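Local coordinates for TT1561 protein (Thermus thermophilus, PDB 1UF3) that binds calcium ions and, as a member of the calcineurin-like metallophosphoesterase superfamily, is probably a phosphoesterase, though its actual substrate and role remain unknown, at residues 68-80 with 115-129. Numbering follows the deposited sequence.
Sequences YVPGPQDAPIWEY and GEIADEGEPEEHEAL. With CA (calcium ion), chain I.
Three backbone hydrogen bonds join 68-80 to 115-129: G115 N gives to P70 O, L129 N to P72 O and I77 N to E125 O. The first donor stands above the carbonyl plane of P70, 2.8 Å from its O, whereas I77 N meets E125 O almost head-on, with a C=O...N angle of 165°. The same E125 O also receives a CA-H...O contact from P76, which follows a cis peptide bond.

Apolar contact centres on L129. Its CG lies anti to the carbonyl carbon (chi1 -59°), which sends the two methyls into the bend of 70-77: CD1 touches P70 CG and lies 3.4 Å from G71 O, and CD2 is 3.9 Å from both A75 CB and I77 CB. Cut back to alanine, this side chain would probably leave a gap between P70, A75 and I77 while sparing the backbone bond to P72. The P72 ring sets CG 3.8 Å from E116 N. I77 CG2 packs on E125 CB at 3.6 Å. The H126 imidazole lies obliquely to the W78 indole.

Within each segment, carboxylates take backbone N-H groups: D74 OD2 that of G71, E124 OE2 those of H126 and E127. D74 also bonds to Y52, L42 and M43. E125 OE2 is hydrogen-bonded to Y131 OH; with E99, E125 belongs to another calcium site seen in this protein, its ion not bound to this chain here, and E125 of the second subunit packs nearby.

The loop between strand 66-69 and helix 77-90 thus meets the end of strand 108-118 and the loop from it to strand 130-132. A75 O binds calcium at 2.3 Å, with K45 O, A47 O and four waters, while its methyl packs on H126 O and A128 CA; the contact probably helps fix the backbone offering this ligand.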
ATOM      1  N   TYR A  68     -25.779   8.324  -0.772  1.00 19.17           N
ATOM      2  CA  TYR A  68     -26.656   9.216  -0.040  1.00 18.73           C
ATOM      3  C   TYR A  68     -28.049   9.247  -0.630  1.00 19.73           C
ATOM      4  O   TYR A  68     -28.264   8.829  -1.783  1.00 20.77           O
ATOM      5  CB  TYR A  68     -26.048  10.648   0.017  1.00 17.73           C
ATOM      6  CG  TYR A  68     -25.302  11.092  -1.239  1.00 19.86           C
ATOM      7  CD1 TYR A  68     -23.900  11.064  -1.297  1.00 20.62           C
ATOM      8  CD2 TYR A  68     -25.996  11.482  -2.387  1.00 19.25           C
ATOM      9  CE1 TYR A  68     -23.200  11.414  -2.497  1.00 20.35           C
ATOM     10  CE2 TYR A  68     -25.314  11.826  -3.584  1.00 20.33           C
ATOM     11  CZ  TYR A  68     -23.926  11.780  -3.626  1.00 18.99           C
ATOM     12  OH  TYR A  68     -23.285  12.018  -4.826  1.00 21.25           O
ATOM     13  N   VAL A  69     -29.015   9.666   0.190  1.00 19.43           N
ATOM     14  CA  VAL A  69     -30.391   9.825  -0.260  1.00 19.18           C
ATOM     15  C   VAL A  69     -30.840  11.183   0.305  1.00 19.52           C
ATOM     16  O   VAL A  69     -30.324  11.661   1.325  1.00 18.77           O
ATOM     17  CB  VAL A  69     -31.331   8.696   0.223  1.00 20.71           C
ATOM     18  CG1 VAL A  69     -30.824   7.353  -0.276  1.00 23.89           C
ATOM     19  CG2 VAL A  69     -31.451   8.710   1.729  1.00 17.72           C
ATOM     20  N   PRO A  70     -31.783  11.834  -0.370  1.00 19.57           N
ATOM     21  CA  PRO A  70     -32.255  13.138   0.099  1.00 20.79           C
ATOM     22  C   PRO A  70     -33.300  13.008   1.212  1.00 22.33           C
ATOM     23  O   PRO A  70     -33.859  11.920   1.436  1.00 22.58           O
ATOM     24  CB  PRO A  70     -32.827  13.749  -1.169  1.00 16.05           C
ATOM     25  CG  PRO A  70     -33.483  12.539  -1.823  1.00 17.46           C
ATOM     26  CD  PRO A  70     -32.476  11.421  -1.613  1.00 16.25           C
ATOM     27  N   GLY A  71     -33.552  14.115   1.908  1.00 24.03           N
ATOM     28  CA  GLY A  71     -34.549  14.119   2.971  1.00 24.19           C
ATOM     29  C   GLY A  71     -35.830  14.804   2.522  1.00 25.79           C
ATOM     30  O   GLY A  71     -35.931  15.254   1.373  1.00 26.99           O
ATOM     31  N   PRO A  72     -36.839  14.902   3.405  1.00 24.96           N
ATOM     32  CA  PRO A  72     -38.102  15.549   3.032  1.00 24.72           C
ATOM     33  C   PRO A  72     -37.952  17.022   2.605  1.00 22.77           C
ATOM     34  O   PRO A  72     -38.754  17.524   1.846  1.00 23.32           O
ATOM     35  CB  PRO A  72     -38.967  15.391   4.297  1.00 25.57           C
ATOM     36  CG  PRO A  72     -38.361  14.145   4.969  1.00 23.93           C
ATOM     37  CD  PRO A  72     -36.896  14.362   4.776  1.00 23.21           C
ATOM     38  N   GLN A  73     -36.920  17.698   3.080  1.00 24.98           N
ATOM     39  CA  GLN A  73     -36.705  19.099   2.724  1.00 27.67           C
ATOM     40  C   GLN A  73     -35.797  19.400   1.494  1.00 28.74           C
ATOM     41  O   GLN A  73     -35.631  20.563   1.110  1.00 25.90           O
ATOM     42  CB  GLN A  73     -36.170  19.843   3.948  1.00 28.71           C
ATOM     43  CG  GLN A  73     -37.213  20.061   5.043  1.00 31.11           C
ATOM     44  CD  GLN A  73     -36.671  20.908   6.181  1.00 32.00           C
ATOM     45  OE1 GLN A  73     -36.109  21.974   5.945  1.00 33.06           O
ATOM     46  NE2 GLN A  73     -36.829  20.434   7.418  1.00 32.43           N
ATOM     47  N   ASP A  74     -35.226  18.363   0.882  1.00 28.56           N
ATOM     48  CA  ASP A  74     -34.343  18.540  -0.274  1.00 28.51           C
ATOM     49  C   ASP A  74     -35.151  18.728  -1.559  1.00 28.80           C
ATOM     50  O   ASP A  74     -34.980  17.985  -2.536  1.00 28.51           O
ATOM     51  CB  ASP A  74     -33.402  17.324  -0.405  1.00 25.96           C
ATOM     52  CG  ASP A  74     -32.326  17.308   0.651  1.00 26.39           C
ATOM     53  OD1 ASP A  74     -31.538  18.283   0.729  1.00 27.09           O
ATOM     54  OD2 ASP A  74     -32.254  16.321   1.417  1.00 26.89           O
ATOM     55  N   ALA A  75     -36.021  19.737  -1.565  1.00 28.62           N
ATOM     56  CA  ALA A  75     -36.877  20.005  -2.716  1.00 26.76           C
ATOM     57  C   ALA A  75     -36.698  21.412  -3.322  1.00 26.65           C
ATOM     58  O   ALA A  75     -36.231  22.348  -2.657  1.00 27.06           O
ATOM     59  CB  ALA A  75     -38.347  19.771  -2.314  1.00 26.34           C
ATOM     60  N   PRO A  76     -37.013  21.562  -4.618  1.00 24.75           N
ATOM     61  CA  PRO A  76     -37.507  20.517  -5.520  1.00 25.51           C
ATOM     62  C   PRO A  76     -36.438  19.438  -5.785  1.00 24.92           C
ATOM     63  O   PRO A  76     -35.234  19.688  -5.689  1.00 23.35           O
ATOM     64  CB  PRO A  76     -37.892  21.301  -6.777  1.00 23.26           C
ATOM     65  CG  PRO A  76     -36.880  22.410  -6.779  1.00 25.74           C
ATOM     66  CD  PRO A  76     -36.873  22.842  -5.329  1.00 25.53           C
ATOM     67  N   ILE A  77     -36.909  18.243  -6.107  1.00 25.18           N
ATOM     68  CA  ILE A  77     -36.055  17.085  -6.348  1.00 25.85           C
ATOM     69  C   ILE A  77     -34.963  17.321  -7.397  1.00 25.54           C
ATOM     70  O   ILE A  77     -33.831  16.871  -7.245  1.00 26.97           O
ATOM     71  CB  ILE A  77     -36.942  15.862  -6.775  1.00 24.27           C
ATOM     72  CG1 ILE A  77     -36.092  14.599  -6.980  1.00 24.45           C
ATOM     73  CG2 ILE A  77     -37.668  16.187  -8.060  1.00 25.19           C
ATOM     74  CD1 ILE A  77     -35.479  14.041  -5.724  1.00 22.39           C
ATOM     75  N   TRP A  78     -35.302  18.053  -8.448  1.00 27.00           N
ATOM     76  CA  TRP A  78     -34.370  18.296  -9.538  1.00 24.45           C
ATOM     77  C   TRP A  78     -33.122  19.091  -9.219  1.00 24.97           C
ATOM     78  O   TRP A  78     -32.120  18.962  -9.940  1.00 24.13           O
ATOM     79  CB  TRP A  78     -35.123  18.920 -10.720  1.00 24.14           C
ATOM     80  CG  TRP A  78     -36.352  18.120 -11.120  1.00 23.32           C
ATOM     81  CD1 TRP A  78     -37.644  18.548 -11.084  1.00 21.86           C
ATOM     82  CD2 TRP A  78     -36.392  16.776 -11.650  1.00 22.04           C
ATOM     83  NE1 TRP A  78     -38.484  17.567 -11.553  1.00 23.89           N
ATOM     84  CE2 TRP A  78     -37.744  16.470 -11.907  1.00 20.38           C
ATOM     85  CE3 TRP A  78     -35.414  15.811 -11.935  1.00 22.00           C
ATOM     86  CZ2 TRP A  78     -38.158  15.237 -12.435  1.00 21.56           C
ATOM     87  CZ3 TRP A  78     -35.823  14.571 -12.467  1.00 19.80           C
ATOM     88  CH2 TRP A  78     -37.184  14.301 -12.709  1.00 19.61           C
ATOM     89  N   GLU A  79     -33.148  19.903  -8.161  1.00 22.77           N
ATOM     90  CA  GLU A  79     -31.955  20.667  -7.797  1.00 24.35           C
ATOM     91  C   GLU A  79     -30.934  19.734  -7.150  1.00 23.87           C
ATOM     92  O   GLU A  79     -29.741  19.734  -7.509  1.00 23.48           O
ATOM     93  CB  GLU A  79     -32.293  21.819  -6.838  1.00 25.97           C
ATOM     94  CG  GLU A  79     -33.249  22.838  -7.452  1.00 31.18           C
ATOM     95  CD  GLU A  79     -33.204  24.216  -6.779  1.00 33.30           C
ATOM     96  OE1 GLU A  79     -33.771  25.146  -7.379  1.00 37.19           O
ATOM     97  OE2 GLU A  79     -32.618  24.379  -5.680  1.00 34.20           O
ATOM     98  N   TYR A  80     -31.398  18.960  -6.173  1.00 23.43           N
ATOM     99  CA  TYR A  80     -30.542  17.969  -5.512  1.00 23.70           C
ATOM    100  C   TYR A  80     -30.014  17.041  -6.624  1.00 21.99           C
ATOM    101  O   TYR A  80     -28.812  16.828  -6.740  1.00 24.53           O
ATOM    102  CB  TYR A  80     -31.368  17.143  -4.499  1.00 23.88           C
ATOM    103  CG  TYR A  80     -30.838  15.729  -4.173  1.00 22.91           C
ATOM    104  CD1 TYR A  80     -29.823  15.539  -3.231  1.00 23.73           C
ATOM    105  CD2 TYR A  80     -31.370  14.598  -4.797  1.00 21.50           C
ATOM    106  CE1 TYR A  80     -29.350  14.256  -2.911  1.00 24.09           C
ATOM    107  CE2 TYR A  80     -30.904  13.299  -4.481  1.00 23.14           C
ATOM    108  CZ  TYR A  80     -29.899  13.139  -3.536  1.00 23.94           C
ATOM    109  OH  TYR A  80     -29.455  11.871  -3.175  1.00 26.34           O
ATOM    110  N   GLY A 115     -36.518  11.040   1.064  1.00 22.00           N
ATOM    111  CA  GLY A 115     -37.760  11.780   1.213  1.00 22.49           C
ATOM    112  C   GLY A 115     -38.589  11.153   2.319  1.00 24.06           C
ATOM    113  O   GLY A 115     -38.136  10.238   3.007  1.00 23.38           O
ATOM    114  N   GLU A 116     -39.808  11.630   2.501  1.00 25.45           N
ATOM    115  CA  GLU A 116     -40.673  11.053   3.522  1.00 24.45           C
ATOM    116  C   GLU A 116     -41.457   9.911   2.922  1.00 21.99           C
ATOM    117  O   GLU A 116     -42.165  10.113   1.953  1.00 23.20           O
ATOM    118  CB  GLU A 116     -41.682  12.087   4.020  1.00 26.87           C
ATOM    119  CG  GLU A 116     -42.643  11.543   5.073  1.00 29.46           C
ATOM    120  CD  GLU A 116     -43.828  12.474   5.312  1.00 32.43           C
ATOM    121  OE1 GLU A 116     -43.698  13.689   5.055  1.00 30.15           O
ATOM    122  OE2 GLU A 116     -44.887  11.981   5.758  1.00 36.29           O
ATOM    123  N   ILE A 117     -41.333   8.704   3.459  1.00 21.53           N
ATOM    124  CA  ILE A 117     -42.159   7.641   2.919  1.00 23.37           C
ATOM    125  C   ILE A 117     -43.435   7.645   3.776  1.00 25.38           C
ATOM    126  O   ILE A 117     -43.427   7.183   4.917  1.00 25.03           O
ATOM    127  CB  ILE A 117     -41.499   6.242   3.000  1.00 22.01           C
ATOM    128  CG1 ILE A 117     -40.243   6.178   2.117  1.00 24.02           C
ATOM    129  CG2 ILE A 117     -42.489   5.198   2.483  1.00 23.90           C
ATOM    130  CD1 ILE A 117     -39.339   4.935   2.374  1.00 19.90           C
ATOM    131  N   ALA A 118     -44.515   8.192   3.225  1.00 28.05           N
ATOM    132  CA  ALA A 118     -45.803   8.274   3.911  1.00 30.78           C
ATOM    133  C   ALA A 118     -46.585   6.992   3.668  1.00 33.09           C
ATOM    134  O   ALA A 118     -46.367   6.309   2.656  1.00 33.22           O
ATOM    135  CB  ALA A 118     -46.591   9.476   3.391  1.00 31.80           C
ATOM    136  N   ASP A 119     -47.498   6.657   4.579  1.00 32.76           N
ATOM    137  CA  ASP A 119     -48.272   5.432   4.416  1.00 36.06           C
ATOM    138  C   ASP A 119     -49.053   5.497   3.115  1.00 36.44           C
ATOM    139  O   ASP A 119     -49.092   4.530   2.345  1.00 37.15           O
ATOM    140  CB  ASP A 119     -49.243   5.216   5.592  1.00 36.46           C
ATOM    141  CG  ASP A 119     -48.538   5.220   6.949  1.00 38.94           C
ATOM    142  OD1 ASP A 119     -47.314   4.951   6.991  1.00 38.99           O
ATOM    143  OD2 ASP A 119     -49.207   5.488   7.977  1.00 38.37           O
ATOM    144  N   GLU A 120     -49.654   6.656   2.868  1.00 36.40           N
ATOM    145  CA  GLU A 120     -50.464   6.863   1.680  1.00 37.76           C
ATOM    146  C   GLU A 120     -50.312   8.278   1.163  1.00 35.60           C
ATOM    147  O   GLU A 120     -49.348   8.965   1.469  1.00 36.90           O
ATOM    148  CB  GLU A 120     -51.942   6.625   2.013  1.00 39.88           C
ATOM    149  CG  GLU A 120     -52.442   5.223   1.775  1.00 43.82           C
ATOM    150  CD  GLU A 120     -53.913   5.060   2.158  1.00 47.22           C
ATOM    151  OE1 GLU A 120     -54.227   5.060   3.376  1.00 45.92           O
ATOM    152  OE2 GLU A 120     -54.752   4.939   1.230  1.00 49.12           O
ATOM    153  N   GLY A 121     -51.293   8.706   0.383  1.00 35.08           N
ATOM    154  CA  GLY A 121     -51.284  10.049  -0.150  1.00 34.86           C
ATOM    155  C   GLY A 121     -50.751  10.178  -1.562  1.00 34.97           C
ATOM    156  O   GLY A 121     -50.539   9.192  -2.282  1.00 33.27           O
ATOM    157  N   GLU A 122     -50.542  11.427  -1.955  1.00 34.60           N
ATOM    158  CA  GLU A 122     -50.030  11.749  -3.277  1.00 33.87           C
ATOM    159  C   GLU A 122     -48.550  12.064  -3.228  1.00 31.32           C
ATOM    160  O   GLU A 122     -48.059  12.685  -2.282  1.00 30.48           O
ATOM    161  CB  GLU A 122     -50.768  12.957  -3.863  1.00 35.50           C
ATOM    162  CG  GLU A 122     -52.125  12.615  -4.387  1.00 38.94           C
ATOM    163  CD  GLU A 122     -52.035  11.648  -5.531  1.00 39.33           C
ATOM    164  OE1 GLU A 122     -52.865  10.716  -5.594  1.00 40.04           O
ATOM    165  OE2 GLU A 122     -51.129  11.831  -6.370  1.00 41.06           O
ATOM    166  N   PRO A 123     -47.811  11.606  -4.239  1.00 30.73           N
ATOM    167  CA  PRO A 123     -46.377  11.880  -4.277  1.00 29.45           C
ATOM    168  C   PRO A 123     -46.197  13.389  -4.453  1.00 28.91           C
ATOM    169  O   PRO A 123     -47.048  14.046  -5.053  1.00 29.69           O
ATOM    170  CB  PRO A 123     -45.908  11.111  -5.512  1.00 29.96           C
ATOM    171  CG  PRO A 123     -46.875   9.965  -5.600  1.00 30.00           C
ATOM    172  CD  PRO A 123     -48.203  10.630  -5.274  1.00 30.05           C
ATOM    173  N   GLU A 124     -45.100  13.921  -3.929  1.00 28.38           N
ATOM    174  CA  GLU A 124     -44.765  15.339  -4.043  1.00 27.95           C
ATOM    175  C   GLU A 124     -43.241  15.456  -4.156  1.00 28.21           C
ATOM    176  O   GLU A 124     -42.500  14.798  -3.404  1.00 27.96           O
ATOM    177  CB  GLU A 124     -45.244  16.089  -2.796  1.00 28.49           C
ATOM    178  CG  GLU A 124     -44.811  17.547  -2.683  1.00 28.72           C
ATOM    179  CD  GLU A 124     -45.405  18.418  -3.769  1.00 27.60           C
ATOM    180  OE1 GLU A 124     -46.534  18.133  -4.202  1.00 28.20           O
ATOM    181  OE2 GLU A 124     -44.743  19.387  -4.185  1.00 31.56           O
ATOM    182  N   GLU A 125     -42.765  16.285  -5.083  1.00 26.73           N
ATOM    183  CA  GLU A 125     -41.320  16.480  -5.246  1.00 27.41           C
ATOM    184  C   GLU A 125     -40.904  17.953  -5.386  1.00 28.68           C
ATOM    185  O   GLU A 125     -39.719  18.257  -5.577  1.00 27.81           O
ATOM    186  CB  GLU A 125     -40.803  15.685  -6.459  1.00 26.86           C
ATOM    187  CG  GLU A 125     -41.012  14.171  -6.339  1.00 24.96           C
ATOM    188  CD  GLU A 125     -40.222  13.403  -7.382  1.00 27.64           C
ATOM    189  OE1 GLU A 125     -40.502  13.578  -8.592  1.00 24.43           O
ATOM    190  OE2 GLU A 125     -39.319  12.626  -6.979  1.00 24.99           O
ATOM    191  N   HIS A 126     -41.867  18.866  -5.277  1.00 28.35           N
ATOM    192  CA  HIS A 126     -41.542  20.280  -5.407  1.00 29.41           C
ATOM    193  C   HIS A 126     -41.572  21.083  -4.103  1.00 30.06           C
ATOM    194  O   HIS A 126     -40.608  21.788  -3.795  1.00 28.54           O
ATOM    195  CB  HIS A 126     -42.439  20.912  -6.471  1.00 29.63           C
ATOM    196  CG  HIS A 126     -42.230  20.334  -7.834  1.00 30.57           C
ATOM    197  ND1 HIS A 126     -42.746  19.112  -8.211  1.00 29.86           N
ATOM    198  CD2 HIS A 126     -41.484  20.766  -8.879  1.00 31.05           C
ATOM    199  CE1 HIS A 126     -42.326  18.816  -9.428  1.00 30.40           C
ATOM    200  NE2 HIS A 126     -41.558  19.803  -9.856  1.00 30.12           N
ATOM    201  N   GLU A 127     -42.662  20.979  -3.343  1.00 29.79           N
ATOM    202  CA  GLU A 127     -42.759  21.687  -2.062  1.00 32.46           C
ATOM    203  C   GLU A 127     -42.020  20.863  -0.998  1.00 30.91           C
ATOM    204  O   GLU A 127     -41.587  21.380   0.035  1.00 29.11           O
ATOM    205  CB  GLU A 127     -44.232  21.848  -1.659  1.00 36.02           C
ATOM    206  CG  GLU A 127     -45.114  22.467  -2.735  1.00 41.05           C
ATOM    207  CD  GLU A 127     -46.594  22.258  -2.453  1.00 46.99           C
ATOM    208  OE1 GLU A 127     -46.981  21.109  -2.136  1.00 49.72           O
ATOM    209  OE2 GLU A 127     -47.380  23.230  -2.560  1.00 49.17           O
ATOM    210  N   ALA A 128     -41.888  19.570  -1.260  1.00 28.47           N
ATOM    211  CA  ALA A 128     -41.202  18.659  -0.346  1.00 28.23           C
ATOM    212  C   ALA A 128     -40.965  17.353  -1.107  1.00 27.76           C
ATOM    213  O   ALA A 128     -41.351  17.231  -2.270  1.00 27.69           O
ATOM    214  CB  ALA A 128     -42.096  18.380   0.897  1.00 25.91           C
ATOM    215  N   LEU A 129     -40.320  16.382  -0.462  1.00 27.44           N
ATOM    216  CA  LEU A 129     -40.150  15.079  -1.109  1.00 24.95           C
ATOM    217  C   LEU A 129     -40.985  14.142  -0.271  1.00 22.67           C
ATOM    218  O   LEU A 129     -40.659  13.889   0.879  1.00 24.32           O
ATOM    219  CB  LEU A 129     -38.694  14.601  -1.098  1.00 22.93           C
ATOM    220  CG  LEU A 129     -37.642  15.495  -1.765  1.00 24.39           C
ATOM    221  CD1 LEU A 129     -36.324  14.712  -1.938  1.00 22.71           C
ATOM    222  CD2 LEU A 129     -38.154  15.977  -3.108  1.00 22.97           C
TER
HETATM  223 CA    CA I 901     -34.628  23.955  -2.083  1.00 29.86          CA
HETATM  224  O   HOH W   1     -33.410  22.488  -0.492  1.00 22.15           O
HETATM  225  O   HOH W   2     -33.239  22.661  -3.771  1.00 26.08           O
HETATM  226  O   HOH W   3     -34.744  25.388  -4.097  1.00 24.32           O
HETATM  227  O   HOH W   4     -36.544  25.958  -2.495  1.00 31.71           O